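Local coordinates for AvmM (Streptomyces sp. NBRC 109436, PDB 7FE6), which catalyses macrocyclization in alchivemycin A biosynthesis, through a dehydration and Michael-type addition, at residues Gly119-Pro124 with Val128-Val133; Thr58-Val63 with Val136-Arg141; Ser169-Pro172 with Val178-Arg181; Lys95-Gln100 with Gly106-Cys111. All blocks are in the same frame, centred on the assembly; numbering follows the deposited sequence.

Interaction 1: residues Gly119-Pro124 with Val128-Val133. With ZHU (Alchivemycin A), chain I.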
loop_
_atom_site.group_PDB
_atom_site.type_symbol
_atom_site.label_atom_id
_atom_site.label_comp_id
_atom_site.label_asym_id
_atom_site.label_seq_id
_atom_site.Cartn_x
_atom_site.Cartn_y
_atom_site.Cartn_z
ATOM N N GLY A 119 4.557 -24.677 6.402
ATOM C CA GLY A 119 4.920 -24.944 7.778
ATOM C C GLY A 119 5.320 -23.734 8.592
ATOM O O GLY A 119 5.994 -23.883 9.610
ATOM N N ILE A 120 4.974 -22.530 8.156
ATOM C CA ILE A 120 5.192 -21.369 9.006
ATOM C C ILE A 120 4.064 -21.336 10.039
ATOM O O ILE A 120 4.287 -21.629 11.214
ATOM C CB ILE A 120 5.284 -20.099 8.162
ATOM C CG1 ILE A 120 6.450 -20.287 7.201
ATOM C CG2 ILE A 120 5.488 -18.882 9.031
ATOM C CD1 ILE A 120 6.726 -19.108 6.294
ATOM N N LEU A 121 2.845 -21.013 9.606
ATOM C CA LEU A 121 1.652 -21.118 10.439
ATOM C C LEU A 121 0.911 -22.441 10.248
ATOM O O LEU A 121 0.183 -22.881 11.156
ATOM C CB LEU A 121 0.694 -19.967 10.130
ATOM C CG LEU A 121 1.259 -18.572 10.407
ATOM C CD1 LEU A 121 0.281 -17.483 10.008
ATOM C CD2 LEU A 121 1.608 -18.472 11.887
ATOM N N SER A 122 1.075 -23.075 9.094
ATOM C CA SER A 122 0.274 -24.237 8.772
ATOM C C SER A 122 0.654 -25.421 9.653
ATOM O O SER A 122 1.763 -25.512 10.191
ATOM C CB SER A 122 0.414 -24.590 7.290
ATOM O OG SER A 122 1.708 -25.077 6.998
ATOM N N LYS A 123 -0.305 -26.312 9.820
ATOM C CA LYS A 123 -0.266 -27.466 10.676
ATOM C C LYS A 123 -0.273 -28.721 9.825
ATOM O O LYS A 123 -0.619 -28.672 8.639
ATOM C CB LYS A 123 -1.470 -27.451 11.628
ATOM C CG LYS A 123 -1.343 -26.470 12.774
ATOM C CD LYS A 123 -0.226 -26.926 13.761
ATOM C CE LYS A 123 0.235 -25.804 14.701
ATOM N NZ LYS A 123 0.800 -24.659 13.932
ATOM N N PRO A 124 0.142 -29.864 10.385
ATOM C CA PRO A 124 0.216 -31.092 9.573
ATOM C C PRO A 124 -1.105 -31.521 8.949
ATOM O O PRO A 124 -1.080 -32.216 7.927
ATOM C CB PRO A 124 0.751 -32.128 10.568
ATOM C CG PRO A 124 1.529 -31.324 11.557
ATOM C CD PRO A 124 0.781 -30.035 11.705
ATOM N N VAL A 128 -4.356 -23.670 7.991
ATOM C CA VAL A 128 -3.535 -22.474 8.108
ATOM C C VAL A 128 -4.165 -21.578 9.169
ATOM O O VAL A 128 -4.849 -20.604 8.825
ATOM C CB VAL A 128 -3.417 -21.742 6.759
ATOM C CG1 VAL A 128 -2.428 -20.588 6.861
ATOM C CG2 VAL A 128 -2.958 -22.688 5.681
ATOM N N PRO A 129 -3.958 -21.848 10.464
ATOM C CA PRO A 129 -4.507 -20.951 11.493
ATOM C C PRO A 129 -3.835 -19.597 11.379
ATOM O O PRO A 129 -2.700 -19.502 10.916
ATOM C CB PRO A 129 -4.146 -21.650 12.813
ATOM C CG PRO A 129 -3.692 -23.017 12.439
ATOM C CD PRO A 129 -3.158 -22.938 11.053
ATOM N N LEU A 130 -4.543 -18.533 11.780
ATOM C CA LEU A 130 -4.026 -17.163 11.646
ATOM C C LEU A 130 -4.028 -16.424 12.984
ATOM O O LEU A 130 -4.981 -15.696 13.310
ATOM C CB LEU A 130 -4.810 -16.376 10.590
ATOM C CG LEU A 130 -4.161 -15.015 10.243
ATOM C CD1 LEU A 130 -2.856 -15.196 9.453
ATOM C CD2 LEU A 130 -5.117 -14.068 9.516
ATOM N N PRO A 131 -2.966 -16.542 13.771
ATOM C CA PRO A 131 -2.911 -15.828 15.054
ATOM C C PRO A 131 -2.715 -14.332 14.853
ATOM O O PRO A 131 -2.321 -13.862 13.781
ATOM C CB PRO A 131 -1.707 -16.454 15.771
ATOM C CG PRO A 131 -1.355 -17.691 14.964
ATOM C CD PRO A 131 -1.783 -17.388 13.560
ATOM N N GLU A 132 -2.946 -13.585 15.937
ATOM C CA GLU A 132 -2.866 -12.133 15.869
ATOM C C GLU A 132 -1.472 -11.734 15.422
ATOM O O GLU A 132 -0.489 -12.405 15.754
ATOM C CB GLU A 132 -3.204 -11.484 17.221
ATOM C CG GLU A 132 -2.155 -11.614 18.335
ATOM C CD GLU A 132 -2.502 -10.791 19.608
ATOM O OE1 GLU A 132 -2.087 -11.212 20.710
ATOM O OE2 GLU A 132 -3.151 -9.717 19.522
ATOM N N VAL A 133 -1.413 -10.707 14.565
ATOM C CA VAL A 133 -0.163 -10.122 14.097
ATOM C C VAL A 133 0.463 -11.015 13.024
ATOM O O VAL A 133 1.363 -10.590 12.292
ATOM C CB VAL A 133 0.789 -9.849 15.288
ATOM C CG1 VAL A 133 2.104 -9.250 14.845
ATOM C CG2 VAL A 133 0.130 -8.891 16.291
HETATM C C1 ZHU I . 3.043 -6.919 9.402
HETATM C C11 ZHU I . 9.369 -11.294 11.824
HETATM C C12 ZHU I . 9.196 -10.127 10.851
HETATM C C14 ZHU I . 10.197 -9.006 12.841
HETATM C C15 ZHU I . 10.273 -8.064 13.792
HETATM C C17 ZHU I . 12.032 -7.272 15.381
HETATM C C19 ZHU I . 10.825 -6.504 17.337
HETATM C C2 ZHU I . 3.707 -8.214 9.800
HETATM C C21 ZHU I . 8.704 -5.899 18.498
HETATM C C22 ZHU I . 8.443 -7.378 18.746
HETATM C C24 ZHU I . 10.555 -8.009 17.464
HETATM C C25 ZHU I . 9.992 -8.588 16.137
HETATM C C27 ZHU I . 8.458 -10.694 15.585
HETATM C C28 ZHU I . 9.494 -9.603 19.186
HETATM C C29 ZHU I . 7.380 -5.150 18.445
HETATM C C31 ZHU I . 2.533 -7.911 11.850
HETATM C C35 ZHU I . 7.481 -14.638 11.529
HETATM C C38 ZHU I . 6.666 -12.446 15.130
HETATM C C5 ZHU I . 5.062 -10.078 12.626
HETATM C C7 ZHU I . 5.461 -12.513 12.677
HETATM C C9 ZHU I . 7.784 -13.185 11.904
HETATM N N33 ZHU I . 6.463 -11.181 14.421
HETATM O O32 ZHU I . 3.896 -10.962 10.718
HETATM O O34 ZHU I . 6.149 -12.373 10.311
HETATM O O36 ZHU I . 10.560 -10.827 16.617
HETATM O O40 ZHU I . 8.619 -12.990 16.743
HETATM O O41 ZHU I . 7.467 -8.993 14.094
#
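Leu121 lays its two methyls against the proline-flanked run of residues 129-131. The Leu121 and Leu130 side chains cross at a slant, their CD1 methyls 3.9 Å apart, while CD2 of Leu121 abuts the ring carbon CD of Pro131, also at 3.9 Å. With CG set anti to its carbonyl carbon (chi1 -61°), the isobutyl group extends along the neighbouring chain, and its CB comes 3.5 Å from Pro129 O. The leucine backbone packs as closely as its side chain: its carbonyl O stands 3.3 Å from CD of Pro129, a close meeting of a carbonyl with a ring CH2. Leu121, Leu130 and Val128 also touch Val136, near the start of strand 135-144. Both segments belong to the long loop that links strand 107-113 to strand 135-144, joining the two sheets of the beta sandwich; here the loop doubles back on itself without regular strand pairing. Toward Ser122 and Lys123 the contact is looser. Ser122 CB merely approaches Val128 CG2 at 4.2 Å, its hydroxyl being engaged by Asp117 instead. On the solvent side, the exposed Lys123 brings only CG near Pro129 CG; its chain, bent at chi2 and chi4, curls back to give NZ a weak 3.4 Å hydrogen bond to Leu121 O. Farther along, Glu132 forms a salt bridge with Arg13 of the second subunit. Val133 belongs to the alchivemycin A pocket with Arg50 and Glu134, and its CG1 lies 3.3 Å from C31 of the ligand.

Interaction 2: residues Thr58-Val63 with Val136-Arg141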
loop_
_atom_site.group_PDB
_atom_site.type_symbol
_atom_site.label_atom_id
_atom_site.label_comp_id
_atom_site.label_asym_id
_atom_site.label_seq_id
_atom_site.Cartn_x
_atom_site.Cartn_y
_atom_site.Cartn_z
ATOM N N THR A 58 -7.598 -20.451 7.368
ATOM C CA THR A 58 -7.730 -19.280 6.515
ATOM C C THR A 58 -7.133 -19.575 5.155
ATOM O O THR A 58 -6.184 -20.355 5.040
ATOM C CB THR A 58 -7.006 -18.065 7.067
ATOM O OG1 THR A 58 -5.608 -18.367 7.125
ATOM C CG2 THR A 58 -7.532 -17.657 8.449
ATOM N N GLY A 59 -7.651 -18.879 4.142
ATOM C CA GLY A 59 -7.078 -18.898 2.810
ATOM C C GLY A 59 -7.448 -17.641 2.056
ATOM O O GLY A 59 -8.460 -16.997 2.345
ATOM N N LEU A 60 -6.618 -17.300 1.072
ATOM C CA LEU A 60 -6.815 -16.088 0.286
ATOM C C LEU A 60 -7.702 -16.338 -0.934
ATOM O O LEU A 60 -7.561 -17.345 -1.639
ATOM C CB LEU A 60 -5.472 -15.524 -0.193
ATOM C CG LEU A 60 -5.620 -14.255 -1.058
ATOM C CD1 LEU A 60 -6.160 -13.086 -0.243
ATOM C CD2 LEU A 60 -4.393 -13.882 -1.889
ATOM N N ASN A 61 -8.592 -15.388 -1.198
ATOM C CA ASN A 61 -9.304 -15.297 -2.465
ATOM C C ASN A 61 -8.854 -14.036 -3.198
ATOM O O ASN A 61 -8.506 -13.025 -2.575
ATOM C CB ASN A 61 -10.825 -15.280 -2.252
ATOM C CG ASN A 61 -11.320 -16.510 -1.491
ATOM O OD1 ASN A 61 -11.356 -17.617 -2.028
ATOM N ND2 ASN A 61 -11.669 -16.321 -0.215
ATOM N N LEU A 62 -8.822 -14.129 -4.530
ATOM C CA LEU A 62 -8.404 -13.054 -5.426
ATOM C C LEU A 62 -9.492 -12.866 -6.475
ATOM O O LEU A 62 -9.949 -13.845 -7.076
ATOM C CB LEU A 62 -7.073 -13.392 -6.100
ATOM C CG LEU A 62 -5.980 -12.349 -6.273
ATOM C CD1 LEU A 62 -5.489 -11.807 -4.939
ATOM C CD2 LEU A 62 -4.857 -13.014 -6.999
ATOM N N VAL A 63 -9.944 -11.633 -6.672
ATOM C CA VAL A 63 -11.015 -11.356 -7.622
ATOM C C VAL A 63 -10.483 -10.479 -8.741
ATOM O O VAL A 63 -9.872 -9.440 -8.484
ATOM C CB VAL A 63 -12.223 -10.692 -6.948
ATOM C CG1 VAL A 63 -13.320 -10.495 -7.954
ATOM C CG2 VAL A 63 -12.708 -11.555 -5.813
ATOM N N VAL A 136 -0.142 -14.329 6.099
ATOM C CA VAL A 136 0.038 -15.348 5.063
ATOM C C VAL A 136 0.197 -14.632 3.727
ATOM O O VAL A 136 -0.578 -13.724 3.412
ATOM C CB VAL A 136 -1.154 -16.337 5.008
ATOM C CG1 VAL A 136 -1.048 -17.272 3.795
ATOM C CG2 VAL A 136 -1.276 -17.140 6.310
ATOM N N THR A 137 1.174 -15.056 2.932
ATOM C CA THR A 137 1.473 -14.420 1.659
ATOM C C THR A 137 1.187 -15.384 0.522
ATOM O O THR A 137 1.520 -16.572 0.604
ATOM C CB THR A 137 2.958 -14.006 1.576
ATOM O OG1 THR A 137 3.247 -12.935 2.484
ATOM C CG2 THR A 137 3.360 -13.608 0.146
ATOM N N ALA A 138 0.612 -14.857 -0.557
ATOM C CA ALA A 138 0.609 -15.527 -1.843
ATOM C C ALA A 138 1.518 -14.727 -2.757
ATOM O O ALA A 138 1.345 -13.509 -2.899
ATOM C CB ALA A 138 -0.805 -15.636 -2.425
ATOM N N HIS A 139 2.509 -15.389 -3.336
ATOM C CA HIS A 139 3.216 -14.831 -4.478
ATOM C C HIS A 139 2.428 -15.234 -5.727
ATOM O O HIS A 139 2.028 -16.393 -5.854
ATOM C CB HIS A 139 4.649 -15.365 -4.525
ATOM C CG HIS A 139 5.469 -15.031 -3.317
ATOM N ND1 HIS A 139 6.366 -13.978 -3.291
ATOM C CD2 HIS A 139 5.508 -15.592 -2.080
ATOM C CE1 HIS A 139 6.940 -13.925 -2.099
ATOM N NE2 HIS A 139 6.439 -14.895 -1.347
ATOM N N VAL A 140 2.159 -14.288 -6.623
ATOM C CA VAL A 140 1.187 -14.532 -7.688
ATOM C C VAL A 140 1.796 -14.183 -9.044
ATOM O O VAL A 140 2.301 -13.072 -9.235
ATOM C CB VAL A 140 -0.101 -13.716 -7.474
ATOM C CG1 VAL A 140 -1.120 -14.111 -8.508
ATOM C CG2 VAL A 140 -0.639 -13.907 -6.113
ATOM N N ARG A 141 1.690 -15.104 -10.000
ATOM C CA ARG A 141 2.102 -14.860 -11.374
ATOM C C ARG A 141 0.864 -14.839 -12.261
ATOM O O ARG A 141 0.094 -15.818 -12.301
ATOM C CB ARG A 141 3.104 -15.907 -11.848
ATOM C CG ARG A 141 4.488 -15.752 -11.262
ATOM C CD ARG A 141 5.349 -17.000 -11.483
ATOM N NE ARG A 141 6.674 -16.841 -10.915
ATOM C CZ ARG A 141 7.510 -17.836 -10.628
ATOM N NH1 ARG A 141 7.166 -19.107 -10.834
ATOM N NH2 ARG A 141 8.697 -17.560 -10.091
#
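Leu60 and Ala138 face each other across the hydrophobic interior, with Leu60 CD2 lying 4.0 Å from Ala138 CB. Two residues further along each strand the pattern recurs: Leu62 CD2 reaches Val140 CG1 at 4.2 Å, the two branched side chains meeting tip to tip. In both pairs a single methyl of the leucine makes the approach. Leu60 is extended, its CG anti to the backbone N (chi1 179°), which carries the branch across to the short alanine. Leu62 has chi1 -138°, away from the staggered values, and it is from this position that CD2 meets the valine. The backbones lie too far apart to pair. The CA atoms of Leu60 and Ala138 are 7.7 Å apart and those of Leu62 and Val140 10.0 Å, so the strands diverge in this direction and the larger valine stands where the gap between backbones is wider. Strand alternation turns Leu60, Leu62, Ala138 and Val140 inward; around them Val45 packs on Leu60, and Phe43 and Leu79 on Val140. Asn61 turns the other way, its ND2 held by the carbonyls of Leu158 and Phe175. Thr137 and His139 likewise face outward and hydrogen-bond to Ser186 and His152 of the second subunit. The contact therefore joins the two sheets of a beta sandwich: strand 57-66 lies between strands 153-162 and 107-113 in one, and strand 135-144 between strands 40-49 and 77-83 in the other.

Interaction 3: residues Ser169-Pro172 with Val178-Arg181; sequences SIIP and VFGR
The backbones of residues 169-172 and 178-181 keep well apart, the closest CA atoms, those of Ile170 and Val178, being 8.0 Å from each other, so the contact is made by side chains alone. It closes the loop leading from strand 153-162 into strand 178-189 of the mixed sheet in the beta sandwich, the loop folding back over the start of the strand it feeds. Phe179 points toward the loop, its CG anti to the carbonyl carbon (chi1 -58°), and offers the outer end of its ring to two successive isoleucines. Ile170 meets it at the edge: CG2 sits near the ring plane, 4.1 Å from Phe179 CE2. Ile171 comes in obliquely with its longer branch, which is fully extended (chi2 -180°). Ile170 is exposed, whereas Ile171 and Phe179 are buried. Phe18 of strand 18-20 touches both of these buried side chains, and Leu158 of strand 153-162 packs on Phe179 as well. Gly176 ties the loop to itself, bonding through its backbone N to Ser169 OG and also to the backbone of Ile170. The tightest approach of the isoleucine pair to the aromatic ring is made by Ile171 CD1, 3.7 Å from Phe179 CZ.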
loop_
_atom_site.group_PDB
_atom_site.type_symbol
_atom_site.label_atom_id
_atom_site.label_comp_id
_atom_site.label_asym_id
_atom_site.label_seq_id
_atom_site.Cartn_x
_atom_site.Cartn_y
_atom_site.Cartn_z
ATOM N N SER A 169 -16.760 -23.964 3.806
ATOM C CA SER A 169 -16.756 -22.764 2.981
ATOM C C SER A 169 -18.159 -22.524 2.434
ATOM O O SER A 169 -18.909 -23.466 2.173
ATOM C CB SER A 169 -15.755 -22.909 1.840
ATOM O OG SER A 169 -14.458 -23.158 2.337
ATOM N N ILE A 170 -18.528 -21.246 2.297
ATOM C CA ILE A 170 -19.931 -20.877 2.098
ATOM C C ILE A 170 -20.209 -20.482 0.652
ATOM O O ILE A 170 -21.347 -20.579 0.191
ATOM C CB ILE A 170 -20.364 -19.778 3.090
ATOM C CG1 ILE A 170 -21.854 -19.932 3.405
ATOM C CG2 ILE A 170 -20.056 -18.387 2.575
ATOM C CD1 ILE A 170 -22.372 -18.962 4.457
ATOM N N ILE A 171 -19.205 -19.983 -0.052
ATOM C CA ILE A 171 -19.322 -19.628 -1.466
ATOM C C ILE A 171 -18.653 -20.729 -2.283
ATOM O O ILE A 171 -17.469 -21.014 -2.052
ATOM C CB ILE A 171 -18.669 -18.273 -1.769
ATOM C CG1 ILE A 171 -19.255 -17.182 -0.881
ATOM C CG2 ILE A 171 -18.852 -17.929 -3.238
ATOM C CD1 ILE A 171 -18.650 -15.834 -1.141
ATOM N N PRO A 172 -19.342 -21.338 -3.249
ATOM C CA PRO A 172 -18.737 -22.470 -3.962
ATOM C C PRO A 172 -17.526 -22.009 -4.758
ATOM O O PRO A 172 -17.579 -21.014 -5.484
ATOM C CB PRO A 172 -19.872 -22.978 -4.865
ATOM C CG PRO A 172 -20.769 -21.814 -5.036
ATOM C CD PRO A 172 -20.695 -21.034 -3.748
ATOM N N VAL A 178 -16.650 -16.870 6.715
ATOM C CA VAL A 178 -16.630 -15.443 6.991
ATOM C C VAL A 178 -15.390 -14.869 6.316
ATOM O O VAL A 178 -14.466 -15.600 5.951
ATOM C CB VAL A 178 -16.644 -15.141 8.497
ATOM C CG1 VAL A 178 -17.921 -15.701 9.125
ATOM C CG2 VAL A 178 -15.415 -15.734 9.147
ATOM N N PHE A 179 -15.371 -13.541 6.157
ATOM C CA PHE A 179 -14.385 -12.925 5.274
ATOM C C PHE A 179 -13.746 -11.696 5.912
ATOM O O PHE A 179 -14.227 -11.153 6.908
ATOM C CB PHE A 179 -15.018 -12.565 3.921
ATOM C CG PHE A 179 -15.605 -13.743 3.215
ATOM C CD1 PHE A 179 -14.812 -14.558 2.429
ATOM C CD2 PHE A 179 -16.942 -14.076 3.388
ATOM C CE1 PHE A 179 -15.355 -15.671 1.796
ATOM C CE2 PHE A 179 -17.492 -15.191 2.772
ATOM C CZ PHE A 179 -16.700 -15.990 1.971
ATOM N N GLY A 180 -12.626 -11.279 5.325
ATOM C CA GLY A 180 -11.898 -10.118 5.777
ATOM C C GLY A 180 -12.207 -8.877 4.958
ATOM O O GLY A 180 -13.140 -8.829 4.155
ATOM N N ARG A 181 -11.392 -7.853 5.186
ATOM C CA ARG A 181 -11.554 -6.550 4.552
ATOM C C ARG A 181 -11.045 -6.598 3.116
ATOM O O ARG A 181 -9.904 -6.997 2.874
ATOM C CB ARG A 181 -10.794 -5.492 5.353
ATOM C CG ARG A 181 -11.125 -4.061 4.979
ATOM C CD ARG A 181 -10.254 -3.079 5.705
ATOM N NE ARG A 181 -8.926 -2.971 5.119
ATOM C CZ ARG A 181 -8.122 -1.913 5.266
ATOM N NH1 ARG A 181 -8.519 -0.858 5.982
ATOM N NH2 ARG A 181 -6.920 -1.899 4.691
#

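Interaction 4: residues Lys95-Gln100 with Gly106-Cys111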
loop_
_atom_site.group_PDB
_atom_site.type_symbol
_atom_site.label_atom_id
_atom_site.label_comp_id
_atom_site.label_asym_id
_atom_site.label_seq_id
_atom_site.Cartn_x
_atom_site.Cartn_y
_atom_site.Cartn_z
ATOM N N LYS A 95 -11.624 -24.355 -8.422
ATOM C CA LYS A 95 -11.675 -23.586 -7.176
ATOM C C LYS A 95 -11.820 -22.102 -7.483
ATOM O O LYS A 95 -11.095 -21.243 -6.978
ATOM C CB LYS A 95 -10.449 -23.848 -6.300
ATOM C CG LYS A 95 -10.289 -25.267 -5.772
ATOM C CD LYS A 95 -9.198 -25.343 -4.685
ATOM C CE LYS A 95 -8.732 -26.773 -4.409
ATOM N NZ LYS A 95 -8.088 -27.427 -5.589
ATOM N N CYS A 96 -12.778 -21.816 -8.358
ATOM C CA CYS A 96 -13.173 -20.461 -8.692
ATOM C C CYS A 96 -14.680 -20.362 -8.550
ATOM O O CYS A 96 -15.393 -21.370 -8.603
ATOM C CB CYS A 96 -12.781 -20.052 -10.116
ATOM S SG CYS A 96 -11.008 -20.024 -10.445
ATOM N N TRP A 97 -15.141 -19.149 -8.267
ATOM C CA TRP A 97 -16.554 -18.851 -8.358
ATOM C C TRP A 97 -16.928 -18.669 -9.825
ATOM O O TRP A 97 -16.082 -18.380 -10.675
ATOM C CB TRP A 97 -16.876 -17.607 -7.530
ATOM C CG TRP A 97 -18.295 -17.486 -7.116
ATOM C CD1 TRP A 97 -19.270 -18.425 -7.234
ATOM C CD2 TRP A 97 -18.909 -16.347 -6.503
ATOM N NE1 TRP A 97 -20.461 -17.945 -6.741
ATOM C CE2 TRP A 97 -20.266 -16.669 -6.284
ATOM C CE3 TRP A 97 -18.447 -15.078 -6.126
ATOM C CZ2 TRP A 97 -21.163 -15.775 -5.698
ATOM C CZ3 TRP A 97 -19.339 -14.193 -5.544
ATOM C CH2 TRP A 97 -20.685 -14.547 -5.335
ATOM N N ASP A 98 -18.201 -18.891 -10.126
ATOM C CA ASP A 98 -18.703 -18.634 -11.464
ATOM C C ASP A 98 -18.708 -17.133 -11.743
ATOM O O ASP A 98 -18.827 -16.326 -10.812
ATOM C CB ASP A 98 -20.110 -19.192 -11.640
ATOM C CG ASP A 98 -20.111 -20.680 -11.855
ATOM O OD1 ASP A 98 -19.071 -21.214 -12.285
ATOM O OD2 ASP A 98 -21.161 -21.310 -11.648
ATOM N N PRO A 99 -18.606 -16.731 -13.042
ATOM C CA PRO A 99 -18.655 -15.305 -13.392
ATOM C C PRO A 99 -19.751 -14.554 -12.661
ATOM O O PRO A 99 -20.846 -15.079 -12.464
ATOM C CB PRO A 99 -18.920 -15.326 -14.904
ATOM C CG PRO A 99 -18.359 -16.616 -15.381
ATOM C CD PRO A 99 -18.498 -17.593 -14.240
ATOM N N GLN A 100 -19.436 -13.361 -12.175
ATOM C CA GLN A 100 -20.401 -12.491 -11.519
ATOM C C GLN A 100 -20.508 -11.204 -12.322
ATOM O O GLN A 100 -19.511 -10.713 -12.854
ATOM C CB GLN A 100 -19.998 -12.187 -10.076
ATOM C CG GLN A 100 -19.851 -13.409 -9.185
ATOM C CD GLN A 100 -21.156 -14.145 -8.995
ATOM O OE1 GLN A 100 -22.151 -13.552 -8.564
ATOM N NE2 GLN A 100 -21.173 -15.436 -9.340
ATOM N N GLY A 106 -19.842 -4.858 -16.073
ATOM C CA GLY A 106 -18.673 -5.709 -16.067
ATOM C C GLY A 106 -18.924 -7.161 -15.699
ATOM O O GLY A 106 -20.031 -7.710 -15.752
ATOM N N VAL A 107 -17.812 -7.802 -15.343
ATOM C CA VAL A 107 -17.780 -9.182 -14.876
ATOM C C VAL A 107 -16.594 -9.293 -13.927
ATOM O O VAL A 107 -15.610 -8.557 -14.054
ATOM C CB VAL A 107 -17.665 -10.195 -16.041
ATOM C CG1 VAL A 107 -16.365 -9.988 -16.814
ATOM C CG2 VAL A 107 -17.754 -11.618 -15.523
ATOM N N HIS A 108 -16.693 -10.200 -12.952
ATOM C CA HIS A 108 -15.526 -10.502 -12.138
ATOM C C HIS A 108 -15.420 -12.001 -11.899
ATOM O O HIS A 108 -16.420 -12.725 -11.870
ATOM C CB HIS A 108 -15.527 -9.701 -10.820
ATOM C CG HIS A 108 -16.543 -10.135 -9.805
ATOM N ND1 HIS A 108 -16.459 -11.332 -9.126
ATOM C CD2 HIS A 108 -17.638 -9.505 -9.315
ATOM C CE1 HIS A 108 -17.461 -11.427 -8.269
ATOM N NE2 HIS A 108 -18.198 -10.336 -8.371
ATOM N N ILE A 109 -14.182 -12.470 -11.796
ATOM C CA ILE A 109 -13.878 -13.890 -11.665
ATOM C C ILE A 109 -13.177 -14.057 -10.317
ATOM O O ILE A 109 -12.034 -13.606 -10.144
ATOM C CB ILE A 109 -12.989 -14.409 -12.808
ATOM C CG1 ILE A 109 -13.524 -14.010 -14.190
ATOM C CG2 ILE A 109 -12.898 -15.920 -12.746
ATOM C CD1 ILE A 109 -14.913 -14.450 -14.460
ATOM N N ALA A 110 -13.855 -14.699 -9.362
ATOM C CA ALA A 110 -13.308 -14.916 -8.029
ATOM C C ALA A 110 -12.532 -16.230 -7.986
ATOM O O ALA A 110 -13.060 -17.283 -8.353
ATOM C CB ALA A 110 -14.422 -14.910 -6.981
ATOM N N CYS A 111 -11.273 -16.156 -7.552
ATOM C CA CYS A 111 -10.357 -17.291 -7.552
ATOM C C CYS A 111 -9.834 -17.593 -6.156
ATOM O O CYS A 111 -9.385 -16.691 -5.439
ATOM C CB CYS A 111 -9.177 -17.038 -8.485
ATOM S SG CYS A 111 -9.674 -16.749 -10.142
#
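Gln100 places its CB over one face of the His108 imidazole, 3.4 Å from the ring centroid in a CH-pi contact offset toward the rim. Trp97 CZ3 lies at the edge of the same imidazole, near its plane. The indole of Trp97 has Gln100 NE2 over the centre of one face, 3.4 Å above the plane, and the methyl of Ala110 at its edge. Gln100 thus serves both rings: its chain bends at chi2 (-64°), leaving the amide plane 46° from the imidazole, and NE2 also hydrogen-bonds Asp98 O at 2.9 Å. Beneath these side chains the backbones join at two places. Gln100 and His108 form an antiparallel hydrogen-bonded pair, with Gln100 N to His108 O at 3.1 Å and His108 N to Gln100 O at 2.9 Å. Nearer the other end Trp97 N donates to Ala110 O at 2.8 Å, beside the backbone bridge of Cys96 with Cys111, whose SG atoms are 3.5 Å apart, too far for a disulfide. The register slips by one residue between these places. Pro99, between them, lies alongside Ile109, and its CB also packs 3.9 Å from Val107 CG2, beyond His108. Strand 57-66 pairs with the other side of strand 107-113. Segment 95-100, its end-to-end direction 166° from that of residues 106-111, thus flanks an outermost strand of the mixed sheet, an irregular antiparallel extension of a beta-sandwich edge.

Interaction 2 is the core contact, wholly apolar and joining the two sheets; the others lie farther out. Interaction 4 shares its sheet: Leu62 O receives a probable hydrogen bond from Cys111 N, so strand 57-66 serves both, but there backbone bonds and a CH-pi contact replace methyl packing. Interaction 3 belongs to the same sheet and meets interaction 4 where Ile171 packs on Trp97, while Asn61 of interaction 2 touches Phe179. Interaction 1, partly buried, lies across the chain's centre from interaction 4. It joins interaction 2 through a probable hydrogen bond between Thr58 OG1 and Val128 O, and by packing of Val128 and Leu130 on Val136, and is the one that reaches the ligand. Interactions 1 and 2 both touch the second subunit.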